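Local coordinates for structural protein VP1 (Trichodysplasia spinulosa-associated polyomavirus, PDB 4U60) that forms jelly-roll pentamers that build the outer coat of the virus and bind sialylated glycans such as that of GM1, probably for attachment to host cells, at residues His109-Lys113 against Leu253-Asp257; Val125-His131 against Gln211-Leu217; Ala134-Pro139 against Cys237-Tyr243; Leu140-Thr146 against Glu189-Asp194. All blocks are in the same frame, centred on the assembly; numbering follows the deposited sequence.

Contact 1: residues His109-Lys113 against Leu253-Asp257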
loop_
_atom_site.group_PDB
_atom_site.type_symbol
_atom_site.label_atom_id
_atom_site.label_comp_id
_atom_site.label_asym_id
_atom_site.label_seq_id
_atom_site.Cartn_x
_atom_site.Cartn_y
_atom_site.Cartn_z
ATOM N N HIS C 109 -18.097 14.111 16.713
ATOM C CA HIS C 109 -19.112 14.981 17.325
ATOM C C HIS C 109 -18.529 16.264 17.940
ATOM O O HIS C 109 -19.254 17.025 18.595
ATOM C CB HIS C 109 -19.957 14.210 18.351
ATOM C CG HIS C 109 -19.156 13.615 19.462
ATOM N ND1 HIS C 109 -18.648 14.359 20.511
ATOM C CD2 HIS C 109 -18.752 12.343 19.669
ATOM C CE1 HIS C 109 -17.937 13.562 21.295
ATOM N NE2 HIS C 109 -18.011 12.332 20.820
ATOM N N MET C 110 -17.234 16.503 17.731
ATOM C CA MET C 110 -16.616 17.730 18.232
ATOM C C MET C 110 -17.128 18.911 17.424
ATOM O O MET C 110 -17.691 18.738 16.341
ATOM C CB MET C 110 -15.088 17.629 18.174
ATOM C CG MET C 110 -14.565 16.653 19.205
ATOM S SD MET C 110 -12.773 16.664 19.351
ATOM C CE MET C 110 -12.281 16.024 17.776
ATOM N N ALA C 111 -16.932 20.115 17.953
ATOM C CA ALA C 111 -17.373 21.341 17.280
ATOM C C ALA C 111 -16.481 21.652 16.091
ATOM O O ALA C 111 -15.472 22.350 16.203
ATOM C CB ALA C 111 -17.397 22.509 18.240
ATOM N N THR C 112 -16.890 21.119 14.952
ATOM C CA THR C 112 -16.101 21.131 13.735
ATOM C C THR C 112 -17.014 21.432 12.553
ATOM O O THR C 112 -18.246 21.397 12.667
ATOM C CB THR C 112 -15.470 19.755 13.496
ATOM O OG1 THR C 112 -16.491 18.753 13.511
ATOM C CG2 THR C 112 -14.433 19.435 14.556
ATOM N N LYS C 113 -16.404 21.724 11.414
ATOM C CA LYS C 113 -17.127 21.705 10.154
ATOM C C LYS C 113 -17.704 20.296 9.982
ATOM O O LYS C 113 -17.172 19.323 10.531
ATOM C CB LYS C 113 -16.167 22.034 9.020
ATOM C CG LYS C 113 -16.810 22.179 7.655
ATOM C CD LYS C 113 -15.839 22.823 6.665
ATOM C CE LYS C 113 -15.829 24.316 6.780
ATOM N NZ LYS C 113 -17.140 24.867 6.339
ATOM N N LEU C 253 -7.585 19.561 13.069
ATOM C CA LEU C 253 -8.953 19.747 13.493
ATOM C C LEU C 253 -9.519 20.945 12.743
ATOM O O LEU C 253 -8.898 22.002 12.721
ATOM C CB LEU C 253 -8.998 20.023 14.984
ATOM C CG LEU C 253 -10.391 20.162 15.589
ATOM C CD1 LEU C 253 -11.037 18.807 15.770
ATOM C CD2 LEU C 253 -10.311 20.898 16.919
ATOM N N VAL C 254 -10.644 20.755 12.089
ATOM C CA VAL C 254 -11.271 21.797 11.275
ATOM C C VAL C 254 -12.450 22.390 12.017
ATOM O O VAL C 254 -13.512 21.779 12.126
ATOM C CB VAL C 254 -11.736 21.243 9.899
ATOM C CG1 VAL C 254 -12.309 22.355 9.036
ATOM C CG2 VAL C 254 -10.592 20.496 9.202
ATOM N N GLY C 255 -12.277 23.615 12.501
ATOM C CA GLY C 255 -13.335 24.293 13.203
ATOM C C GLY C 255 -14.504 24.671 12.330
ATOM O O GLY C 255 -14.439 24.642 11.108
ATOM N N LYS C 256 -15.579 25.064 12.986
ATOM C CA LYS C 256 -16.830 25.408 12.333
ATOM C C LYS C 256 -16.668 26.358 11.161
ATOM O O LYS C 256 -17.280 26.170 10.112
ATOM C CB LYS C 256 -17.749 26.079 13.347
ATOM C CG LYS C 256 -18.177 25.179 14.489
ATOM C CD LYS C 256 -19.566 24.661 14.260
ATOM C CE LYS C 256 -19.947 23.642 15.313
ATOM N NZ LYS C 256 -21.221 23.028 14.879
ATOM N N ASP C 257 -15.832 27.374 11.339
ATOM C CA ASP C 257 -15.648 28.388 10.306
ATOM C C ASP C 257 -14.528 28.071 9.327
ATOM O O ASP C 257 -14.235 28.868 8.455
ATOM C CB ASP C 257 -15.391 29.747 10.954
ATOM C CG ASP C 257 -16.525 30.179 11.855
ATOM O OD1 ASP C 257 -17.705 29.924 11.518
ATOM O OD2 ASP C 257 -16.236 30.786 12.915
HETATM O O HOH W 1 -15.329 25.081 15.987
HETATM O O HOH W 2 -20.830 22.137 12.151
#

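Contact 2: residues Val125-His131 against Gln211-Leu217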
loop_
_atom_site.group_PDB
_atom_site.type_symbol
_atom_site.label_atom_id
_atom_site.label_comp_id
_atom_site.label_asym_id
_atom_site.label_seq_id
_atom_site.Cartn_x
_atom_site.Cartn_y
_atom_site.Cartn_z
ATOM N N VAL C 125 -10.289 14.473 12.687
ATOM C CA VAL C 125 -8.947 15.022 12.535
ATOM C C VAL C 125 -8.315 14.304 11.355
ATOM O O VAL C 125 -8.296 13.074 11.306
ATOM C CB VAL C 125 -8.114 14.807 13.804
ATOM C CG1 VAL C 125 -6.641 15.067 13.547
ATOM C CG2 VAL C 125 -8.623 15.684 14.933
ATOM N N GLU C 126 -7.828 15.065 10.386
ATOM C CA GLU C 126 -7.427 14.490 9.106
ATOM C C GLU C 126 -6.428 15.414 8.403
ATOM O O GLU C 126 -6.306 16.595 8.750
ATOM C CB GLU C 126 -8.656 14.201 8.237
ATOM C CG GLU C 126 -9.421 15.457 7.841
ATOM C CD GLU C 126 -10.713 15.205 7.113
ATOM O OE1 GLU C 126 -11.125 14.041 6.961
ATOM O OE2 GLU C 126 -11.307 16.196 6.639
ATOM N N GLY C 127 -5.730 14.866 7.410
ATOM C CA GLY C 127 -4.720 15.584 6.672
ATOM C C GLY C 127 -3.314 15.126 7.002
ATOM O O GLY C 127 -3.048 13.970 7.338
ATOM N N MET C 128 -2.401 16.077 6.919
ATOM C CA MET C 128 -0.987 15.809 7.050
ATOM C C MET C 128 -0.633 14.960 8.277
ATOM O O MET C 128 -1.060 15.275 9.395
ATOM C CB MET C 128 -0.276 17.159 7.180
ATOM C CG MET C 128 1.207 17.024 7.221
ATOM S SD MET C 128 1.988 18.523 7.849
ATOM C CE MET C 128 1.466 19.701 6.638
ATOM N N ASN C 129 0.162 13.903 8.055
ATOM C CA ASN C 129 0.739 13.104 9.124
ATOM C C ASN C 129 2.243 13.191 9.058
ATOM O O ASN C 129 2.825 13.173 7.966
ATOM C CB ASN C 129 0.295 11.640 9.073
ATOM C CG ASN C 129 -0.946 11.382 9.913
ATOM O OD1 ASN C 129 -0.881 10.676 10.930
ATOM N ND2 ASN C 129 -2.056 12.024 9.543
ATOM N N PHE C 130 2.858 13.308 10.224
ATOM C CA PHE C 130 4.318 13.359 10.343
ATOM C C PHE C 130 4.679 12.610 11.598
ATOM O O PHE C 130 4.211 12.961 12.680
ATOM C CB PHE C 130 4.831 14.805 10.360
ATOM C CG PHE C 130 6.310 14.940 10.602
ATOM C CD1 PHE C 130 7.221 14.592 9.620
ATOM C CD2 PHE C 130 6.789 15.417 11.809
ATOM C CE1 PHE C 130 8.593 14.733 9.858
ATOM C CE2 PHE C 130 8.151 15.555 12.041
ATOM C CZ PHE C 130 9.042 15.208 11.065
ATOM N N HIS C 131 5.493 11.566 11.459
ATOM C CA HIS C 131 5.854 10.694 12.571
ATOM C C HIS C 131 7.321 10.412 12.539
ATOM O O HIS C 131 7.834 9.894 11.549
ATOM C CB HIS C 131 5.068 9.376 12.523
ATOM C CG HIS C 131 3.605 9.611 12.558
ATOM N ND1 HIS C 131 2.949 9.862 13.737
ATOM C CD2 HIS C 131 2.690 9.757 11.578
ATOM C CE1 HIS C 131 1.680 10.126 13.487
ATOM N NE2 HIS C 131 1.498 10.064 12.184
ATOM N N GLN C 211 -4.087 17.589 1.677
ATOM C CA GLN C 211 -4.967 18.522 2.411
ATOM C C GLN C 211 -5.851 17.901 3.495
ATOM O O GLN C 211 -5.856 18.374 4.661
ATOM C CB GLN C 211 -5.854 19.273 1.408
ATOM C CG GLN C 211 -5.080 20.304 0.615
ATOM C CD GLN C 211 -5.905 20.993 -0.460
ATOM O OE1 GLN C 211 -7.088 21.296 -0.271
ATOM N NE2 GLN C 211 -5.298 21.206 -1.611
ATOM N N SER C 212 -6.603 16.879 3.085
ATOM C CA SER C 212 -7.588 16.193 3.934
ATOM C C SER C 212 -7.350 14.684 3.969
ATOM O O SER C 212 -8.266 13.902 4.257
ATOM C CB SER C 212 -8.998 16.455 3.410
ATOM O OG SER C 212 -9.247 17.844 3.274
ATOM N N THR C 213 -6.114 14.292 3.721
ATOM C CA THR C 213 -5.719 12.899 3.624
ATOM C C THR C 213 -6.106 12.072 4.831
ATOM O O THR C 213 -5.923 12.500 5.975
ATOM C CB THR C 213 -4.195 12.851 3.451
ATOM O OG1 THR C 213 -3.849 13.853 2.485
ATOM C CG2 THR C 213 -3.741 11.473 3.007
ATOM N N PRO C 214 -6.611 10.846 4.595
ATOM C CA PRO C 214 -6.893 9.990 5.733
ATOM C C PRO C 214 -5.628 9.671 6.537
ATOM O O PRO C 214 -4.630 9.226 5.964
ATOM C CB PRO C 214 -7.461 8.713 5.101
ATOM C CG PRO C 214 -7.991 9.148 3.798
ATOM C CD PRO C 214 -7.109 10.275 3.332
ATOM N N PRO C 215 -5.651 9.905 7.851
ATOM C CA PRO C 215 -4.586 9.363 8.678
ATOM C C PRO C 215 -4.602 7.846 8.675
ATOM O O PRO C 215 -5.672 7.248 8.753
ATOM C CB PRO C 215 -4.912 9.911 10.100
ATOM C CG PRO C 215 -5.807 11.088 9.833
ATOM C CD PRO C 215 -6.615 10.704 8.636
ATOM N N VAL C 216 -3.424 7.243 8.514
ATOM C CA VAL C 216 -3.294 5.784 8.573
ATOM C C VAL C 216 -2.324 5.476 9.696
ATOM O O VAL C 216 -1.139 5.835 9.614
ATOM C CB VAL C 216 -2.794 5.223 7.232
ATOM C CG1 VAL C 216 -2.593 3.722 7.349
ATOM C CG2 VAL C 216 -3.788 5.537 6.121
ATOM N N LEU C 217 -2.826 4.869 10.769
ATOM C CA LEU C 217 -2.085 4.726 12.005
ATOM C C LEU C 217 -2.227 3.314 12.528
ATOM O O LEU C 217 -3.257 2.646 12.288
ATOM C CB LEU C 217 -2.588 5.735 13.058
ATOM C CG LEU C 217 -2.489 7.227 12.713
ATOM C CD1 LEU C 217 -3.376 8.100 13.602
ATOM C CD2 LEU C 217 -1.069 7.718 12.819
HETATM O O HOH W 3 -7.439 18.555 6.988
HETATM O O HOH W 4 -10.065 18.492 6.124
HETATM O O HOH W 5 -11.069 13.117 4.148
HETATM O O HOH W 6 -2.348 11.260 6.320
HETATM O O HOH W 7 -3.202 18.523 5.659
#

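Contact 3: residues Ala134-Pro139 against Cys237-Tyr243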
loop_
_atom_site.group_PDB
_atom_site.type_symbol
_atom_site.label_atom_id
_atom_site.label_comp_id
_atom_site.label_asym_id
_atom_site.label_seq_id
_atom_site.Cartn_x
_atom_site.Cartn_y
_atom_site.Cartn_z
ATOM N N ALA C 134 13.567 9.164 17.553
ATOM C CA ALA C 134 14.995 8.957 17.574
ATOM C C ALA C 134 15.408 8.552 18.978
ATOM O O ALA C 134 14.848 9.037 19.980
ATOM C CB ALA C 134 15.719 10.212 17.151
ATOM N N VAL C 135 16.339 7.617 19.045
ATOM C CA VAL C 135 16.956 7.183 20.308
ATOM C C VAL C 135 18.463 7.229 20.107
ATOM O O VAL C 135 18.988 6.672 19.143
ATOM C CB VAL C 135 16.518 5.760 20.714
ATOM C CG1 VAL C 135 17.146 5.345 22.054
ATOM C CG2 VAL C 135 15.004 5.653 20.796
ATOM N N GLY C 136 19.161 7.908 21.016
ATOM C CA GLY C 136 20.611 8.021 20.914
ATOM C C GLY C 136 21.304 8.252 22.231
ATOM O O GLY C 136 20.680 8.402 23.279
ATOM N N GLY C 137 22.626 8.254 22.149
ATOM C CA GLY C 137 23.474 8.426 23.314
ATOM C C GLY C 137 23.974 9.841 23.493
ATOM O O GLY C 137 24.886 10.084 24.283
ATOM N N GLU C 138 23.390 10.767 22.756
ATOM C CA GLU C 138 23.758 12.182 22.802
ATOM C C GLU C 138 22.626 12.914 22.069
ATOM O O GLU C 138 21.795 12.267 21.460
ATOM C CB GLU C 138 25.109 12.393 22.134
ATOM C CG GLU C 138 25.167 11.964 20.684
ATOM C CD GLU C 138 26.586 11.978 20.194
ATOM O OE1 GLU C 138 26.978 12.996 19.599
ATOM O OE2 GLU C 138 27.329 10.997 20.429
ATOM N N PRO C 139 22.572 14.243 22.146
ATOM C CA PRO C 139 21.467 14.935 21.481
ATOM C C PRO C 139 21.392 14.686 19.981
ATOM O O PRO C 139 22.416 14.500 19.317
ATOM C CB PRO C 139 21.769 16.403 21.743
ATOM C CG PRO C 139 22.478 16.386 23.066
ATOM C CD PRO C 139 23.369 15.154 22.994
ATOM N N CYS C 237 25.692 5.653 25.546
ATOM C CA CYS C 237 25.145 6.778 26.277
ATOM C C CYS C 237 26.205 7.592 27.003
ATOM O O CYS C 237 26.624 7.263 28.131
ATOM C CB CYS C 237 24.071 6.270 27.243
ATOM S SG CYS C 237 22.648 5.620 26.329
ATOM N N LYS C 238 26.627 8.662 26.335
ATOM C CA LYS C 238 27.687 9.523 26.826
ATOM C C LYS C 238 27.240 10.244 28.087
ATOM O O LYS C 238 26.118 10.768 28.154
ATOM C CB LYS C 238 28.088 10.508 25.739
ATOM C CG LYS C 238 28.750 9.833 24.544
ATOM C CD LYS C 238 29.029 10.820 23.422
ATOM C CE LYS C 238 29.753 10.139 22.261
ATOM N NZ LYS C 238 30.035 11.072 21.138
ATOM N N GLY C 239 28.100 10.230 29.093
ATOM C CA GLY C 239 27.773 10.811 30.393
ATOM C C GLY C 239 26.555 10.193 31.053
ATOM O O GLY C 239 25.869 10.853 31.835
ATOM N N ASP C 240 26.284 8.924 30.744
ATOM C CA ASP C 240 25.105 8.213 31.264
ATOM C C ASP C 240 23.785 8.938 30.984
ATOM O O ASP C 240 22.875 8.924 31.814
ATOM C CB ASP C 240 25.280 7.964 32.774
ATOM C CG ASP C 240 26.535 7.183 33.089
ATOM O OD1 ASP C 240 26.990 6.391 32.222
ATOM O OD2 ASP C 240 27.103 7.376 34.200
ATOM N N GLY C 241 23.644 9.503 29.786
ATOM C CA GLY C 241 22.395 10.146 29.374
ATOM C C GLY C 241 21.848 9.440 28.155
ATOM O O GLY C 241 22.594 9.167 27.216
ATOM N N LEU C 242 20.557 9.160 28.175
ATOM C CA LEU C 242 19.843 8.568 27.035
ATOM C C LEU C 242 18.953 9.646 26.466
ATOM O O LEU C 242 18.183 10.275 27.190
ATOM C CB LEU C 242 18.993 7.403 27.527
ATOM C CG LEU C 242 18.051 6.733 26.532
ATOM C CD1 LEU C 242 18.846 6.106 25.400
ATOM C CD2 LEU C 242 17.208 5.700 27.266
ATOM N N TYR C 243 19.006 9.816 25.152
ATOM C CA TYR C 243 18.276 10.889 24.498
ATOM C C TYR C 243 17.184 10.318 23.612
ATOM O O TYR C 243 17.463 9.488 22.742
ATOM C CB TYR C 243 19.271 11.746 23.707
ATOM C CG TYR C 243 20.358 12.349 24.591
ATOM C CD1 TYR C 243 21.383 11.569 25.107
ATOM C CD2 TYR C 243 20.332 13.689 24.914
ATOM C CE1 TYR C 243 22.360 12.119 25.909
ATOM C CE2 TYR C 243 21.298 14.252 25.713
ATOM C CZ TYR C 243 22.313 13.463 26.200
ATOM O OH TYR C 243 23.262 14.048 26.981
#

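Contact 4: residues Leu140-Thr146 against Glu189-Asp194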
loop_
_atom_site.group_PDB
_atom_site.type_symbol
_atom_site.label_atom_id
_atom_site.label_comp_id
_atom_site.label_asym_id
_atom_site.label_seq_id
_atom_site.Cartn_x
_atom_site.Cartn_y
_atom_site.Cartn_z
ATOM N N LEU C 140 20.164 14.629 19.482
ATOM C CA LEU C 140 19.940 14.496 18.054
ATOM C C LEU C 140 20.571 15.699 17.370
ATOM O O LEU C 140 20.339 16.831 17.774
ATOM C CB LEU C 140 18.451 14.421 17.748
ATOM C CG LEU C 140 18.055 14.353 16.275
ATOM C CD1 LEU C 140 18.492 13.055 15.597
ATOM C CD2 LEU C 140 16.553 14.558 16.106
ATOM N N GLU C 141 21.381 15.442 16.347
ATOM C CA GLU C 141 22.065 16.488 15.616
ATOM C C GLU C 141 21.168 16.919 14.462
ATOM O O GLU C 141 20.627 16.088 13.753
ATOM C CB GLU C 141 23.443 16.008 15.169
ATOM C CG GLU C 141 24.387 15.913 16.358
ATOM C CD GLU C 141 25.588 15.005 16.150
ATOM O OE1 GLU C 141 25.398 13.834 15.755
ATOM O OE2 GLU C 141 26.725 15.461 16.463
ATOM N N LEU C 142 21.004 18.230 14.326
ATOM C CA LEU C 142 20.020 18.819 13.415
ATOM C C LEU C 142 20.679 19.601 12.283
ATOM O O LEU C 142 21.753 20.206 12.462
ATOM C CB LEU C 142 19.105 19.780 14.170
ATOM C CG LEU C 142 18.275 19.197 15.318
ATOM C CD1 LEU C 142 17.577 20.316 16.079
ATOM C CD2 LEU C 142 17.273 18.167 14.811
ATOM N N GLN C 143 19.981 19.607 11.155
ATOM C CA GLN C 143 20.298 20.408 9.968
ATOM C C GLN C 143 19.137 21.359 9.747
ATOM O O GLN C 143 17.978 20.963 9.810
ATOM C CB GLN C 143 20.483 19.510 8.745
ATOM C CG GLN C 143 20.571 20.233 7.404
ATOM C CD GLN C 143 21.812 21.087 7.284
ATOM O OE1 GLN C 143 22.932 20.630 7.549
ATOM N NE2 GLN C 143 21.626 22.343 6.923
ATOM N N PHE C 144 19.429 22.630 9.525
ATOM C CA PHE C 144 18.396 23.595 9.156
ATOM C C PHE C 144 18.052 23.426 7.678
ATOM O O PHE C 144 18.938 23.374 6.815
ATOM C CB PHE C 144 18.911 25.012 9.408
ATOM C CG PHE C 144 17.871 26.089 9.282
ATOM C CD1 PHE C 144 16.996 26.345 10.308
ATOM C CD2 PHE C 144 17.780 26.851 8.126
ATOM C CE1 PHE C 144 16.047 27.350 10.219
ATOM C CE2 PHE C 144 16.834 27.859 8.023
ATOM C CZ PHE C 144 15.950 28.076 9.044
ATOM N N LEU C 145 16.761 23.373 7.375
ATOM C CA LEU C 145 16.287 23.407 5.981
ATOM C C LEU C 145 14.839 23.825 5.989
ATOM O O LEU C 145 14.040 23.259 6.736
ATOM C CB LEU C 145 16.470 22.060 5.278
ATOM C CG LEU C 145 16.231 22.075 3.766
ATOM C CD1 LEU C 145 17.035 20.994 3.067
ATOM C CD2 LEU C 145 14.771 21.966 3.395
ATOM N N THR C 146 14.499 24.834 5.191
ATOM C CA THR C 146 13.178 25.439 5.231
ATOM C C THR C 146 12.579 25.617 3.845
ATOM O O THR C 146 13.290 25.772 2.843
ATOM C CB THR C 146 13.205 26.825 5.924
ATOM O OG1 THR C 146 11.887 27.395 5.933
ATOM C CG2 THR C 146 14.184 27.785 5.241
ATOM N N GLU C 189 9.348 22.424 11.049
ATOM C CA GLU C 189 9.338 22.964 9.690
ATOM C C GLU C 189 10.707 23.418 9.205
ATOM O O GLU C 189 10.895 23.574 8.012
ATOM C CB GLU C 189 8.378 24.152 9.565
ATOM C CG GLU C 189 8.806 25.409 10.285
ATOM C CD GLU C 189 7.860 26.563 10.044
ATOM O OE1 GLU C 189 6.642 26.339 10.079
ATOM O OE2 GLU C 189 8.325 27.691 9.813
ATOM N N CYS C 190 11.653 23.660 10.114
ATOM C CA CYS C 190 12.966 24.178 9.692
ATOM C C CYS C 190 14.159 23.397 10.196
ATOM O O CYS C 190 15.285 23.717 9.819
ATOM C CB CYS C 190 13.090 25.661 10.017
ATOM S SG CYS C 190 13.018 26.063 11.770
ATOM N N TRP C 191 13.924 22.382 11.022
ATOM C CA TRP C 191 15.008 21.535 11.516
ATOM C C TRP C 191 14.699 20.081 11.226
ATOM O O TRP C 191 13.613 19.607 11.550
ATOM C CB TRP C 191 15.196 21.652 13.029
ATOM C CG TRP C 191 15.630 23.008 13.538
ATOM C CD1 TRP C 191 14.890 23.875 14.301
ATOM C CD2 TRP C 191 16.923 23.630 13.372
ATOM N NE1 TRP C 191 15.619 25.005 14.584
ATOM C CE2 TRP C 191 16.880 24.866 14.052
ATOM C CE3 TRP C 191 18.100 23.258 12.721
ATOM C CZ2 TRP C 191 17.973 25.732 14.091
ATOM C CZ3 TRP C 191 19.181 24.103 12.750
ATOM C CH2 TRP C 191 19.113 25.336 13.440
ATOM N N CYS C 192 15.696 19.371 10.702
ATOM C CA CYS C 192 15.574 17.949 10.413
ATOM C C CYS C 192 16.839 17.227 10.926
ATOM O O CYS C 192 17.840 17.862 11.282
ATOM C CB CYS C 192 15.433 17.744 8.897
ATOM S SG CYS C 192 16.809 18.349 7.886
ATOM N N PRO C 193 16.812 15.897 10.963
ATOM C CA PRO C 193 18.049 15.227 11.361
ATOM C C PRO C 193 19.178 15.507 10.386
ATOM O O PRO C 193 18.960 15.538 9.165
ATOM C CB PRO C 193 17.654 13.733 11.364
ATOM C CG PRO C 193 16.194 13.750 11.586
ATOM C CD PRO C 193 15.700 14.950 10.812
ATOM N N ASP C 194 20.382 15.702 10.912
ATOM C CA ASP C 194 21.571 15.907 10.081
ATOM C C ASP C 194 22.131 14.542 9.698
ATOM O O ASP C 194 22.726 13.842 10.533
ATOM C CB ASP C 194 22.606 16.699 10.875
ATOM C CG ASP C 194 23.894 16.941 10.119
ATOM O OD1 ASP C 194 24.070 16.445 8.991
ATOM O OD2 ASP C 194 24.783 17.605 10.698
HETATM O O HOH W 8 24.118 18.790 13.189
HETATM O O HOH W 9 23.575 18.054 6.702
#

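Contact 1: residues His109-Lys113 against Leu253-Asp257
Lys256 lays its side chain across Ala111 and Thr112. CB stays on the far side, since the bond to it leaves the 109-113 segment. CG comes to 4.2 Å from Thr112 O, and a bend at chi2 (-101°) turns the chain over the peptide that follows Thr112: CD rides 3.9 Å from the same Thr112 O, and CE lies 4.0 Å from both CA and CB of Ala111. At the tip, NZ uses a water to reach Thr112 O, donating to the water at 2.9 Å while the water donates to the carbonyl; NZ also makes a weak hydrogen bond to Ala52 O of the second subunit. A second water links Ala111 O to Lys256 N. One direct bond joins the backbones, Lys113 N to Val254 O at 3.0 Å, with the donor 31° out of the carbonyl plane. Leu253 CD1 touches both Met110 CE (3.6 Å) and Thr112 CG2 (3.7 Å). His109, of the glycan pocket, leads into the inverse gamma turn centred on Ala111 and hydrogen-bonds Glu189 and Asp58 of the second subunit. One backbone bond and two waters thus join the polar atoms, while methyl groups pack alongside, next to that subunit.

Contact 2: residues Val125-His131 against Gln211-Leu217
Gly127 and Ser212 bring their backbones within 4.0 Å, CA to CA, and Gly127 N donates to Thr213 O at 2.8 Å, the one direct backbone bond between segments that are mostly loop here. Gly127, at positive phi, brings its CA to 3.6 Å from Gln211 O. Around this bond, waters do much of the joining: one is shared by Glu126 O and Gln211 O, another by Met128 N and Gln211 O, and a third by Gly127 O and Pro214 O.

The carboxylate of Glu126 reaches out beside Ser212, OE1 taking a water that is shared with Ser212 O. Its direct partner is Gln211 of the second subunit, bonded at OE2. Pro215 lays its ring against the loop that leads into strand 129-136, CG 3.5 Å from Val125 O and CB 3.6 Å from Asn129 ND2. The Asn129 amide is held at both ends: ND2 donates to Gly127 O, which lies in the amide plane, and OD1 accepts His131 NE2 on a lone pair at 2.8 Å, nearly straight at 174°. The imidazole is fixed further by Asp248, bonded to ND1. Leu217 CD2 packs where these two polar groups meet, 3.5 Å from His131 NE2.

The contact joins the loops at one end of the jelly-roll sandwich of polyomavirus VP1, where strand 216-220 pairs with a strand of the second subunit and so carries the sheet across the pentamer interface.

Contact 3: residues Ala134-Pro139 against Cys237-Tyr243
Tyr243 takes chi1 -59°, CG lying opposite its carbonyl carbon, and in the conformer described this lays the ring against the Glu138-Pro139 peptide. Pro139 CD stands over that ring in a CH-pi contact, 3.9 Å from the centroid and 25° off the normal, and Glu138 C lies over the same face nearer the rim. Gly136 O is at the ring's edge, in its plane. A chi1 of 59° sets Glu138 CG between N and C, and the extended chain beyond runs beside the extended Lys238, both pointing the same way. They close in a salt bridge, Lys238 NZ to Glu138 OE2 at 2.8 Å, on the syn side but tilted out of the carboxylate plane; Asn200 is a second partner of OE2. Lys238 N bonds Gly137 O at 3.0 Å, on a lone pair. Gly136 and Tyr243 form an antiparallel hydrogen-bonded pair, both bonds 2.9 Å long: Gly136 N to Tyr243 O and Tyr243 N to Gly136 O. Val135 CG1 meets Leu242 CD1, and both side chains also touch Ile271 of strand 260-279. Strand 129-136 ends between strands 201-208 and 241-254, while Arg72 of strand 69-74 bonds the tyrosine hydroxyl.

Contact 4: residues Leu140-Thr146 against Glu189-Asp194
Phe144 and Trp191 meet in an edge-to-face (T-shaped) pair, the edge of the phenylalanine turned to the indole face, with ring centroids 5.1 Å apart and planes at 76°. Phe144 CD1 lies over that face, and Leu142 CD1 lies over the opposite one, so the indole is sandwiched between residues two apart on one strand. A Trp191 chi1 of -64° swings the indole alongside that strand, where CZ3 comes 3.5 Å from Phe144 CB. The neighbouring ring atom of Phe144, CE1, packs on Cys190, 3.4 Å from CB, with SG oblique to the ring. Trp191 also makes an edge-to-face pair with Phe186, and its NE1 donates to Val160 O.

These rings sit on one side of a small antiparallel sheet in which strand 141-144 is central, between 177-179 and 191-193; the sheet lies within a long excursion from the jelly-roll core. Gln143 and Cys192 form the hydrogen-bonded pair between strands 141-144 and 191-193: Gln143 N donates to Cys192 O at 2.8 Å, and Cys192 N donates back to Gln143 O. Leu145 N reaches Cys190 O from 44° above the carbonyl plane, whereas Asp194 N closes the other end on Glu141 O.

On the side away from the rings, the Gln143 chain bends at chi2 and NE2 donates to Phe144 O at 2.9 Å, while OE1 shares a water with Asp194 OD1. A further water joins Leu142 O to Asp194 OD2. The same carboxylate is held by Ser196 at OD1 and by a salt bridge from Lys177 at OD2.

From the N terminus, the chain first reaches 109-113, whose partner is 253-257, so contact 1 closes the longest loop and the other three nest inside it. Contact 2 opens next at 125-131 and contact 3 at 134-139; both use strand 129-136, but their partners at 211-217 and 237-243 make the two cross. Contact 4 follows directly, closing the short loop from 140-146 to 189-194 within contacts 2 and 3. Strand 241-254 begins at contact 3 and ends at contact 1, their centres about 41 Å apart, tying opposite ends of the chain's main sheet. Contact 4 adds the smaller sheet, touching contact 3 through Ala134 and Leu140, while Leu253 and Val125 join contacts 1 and 2.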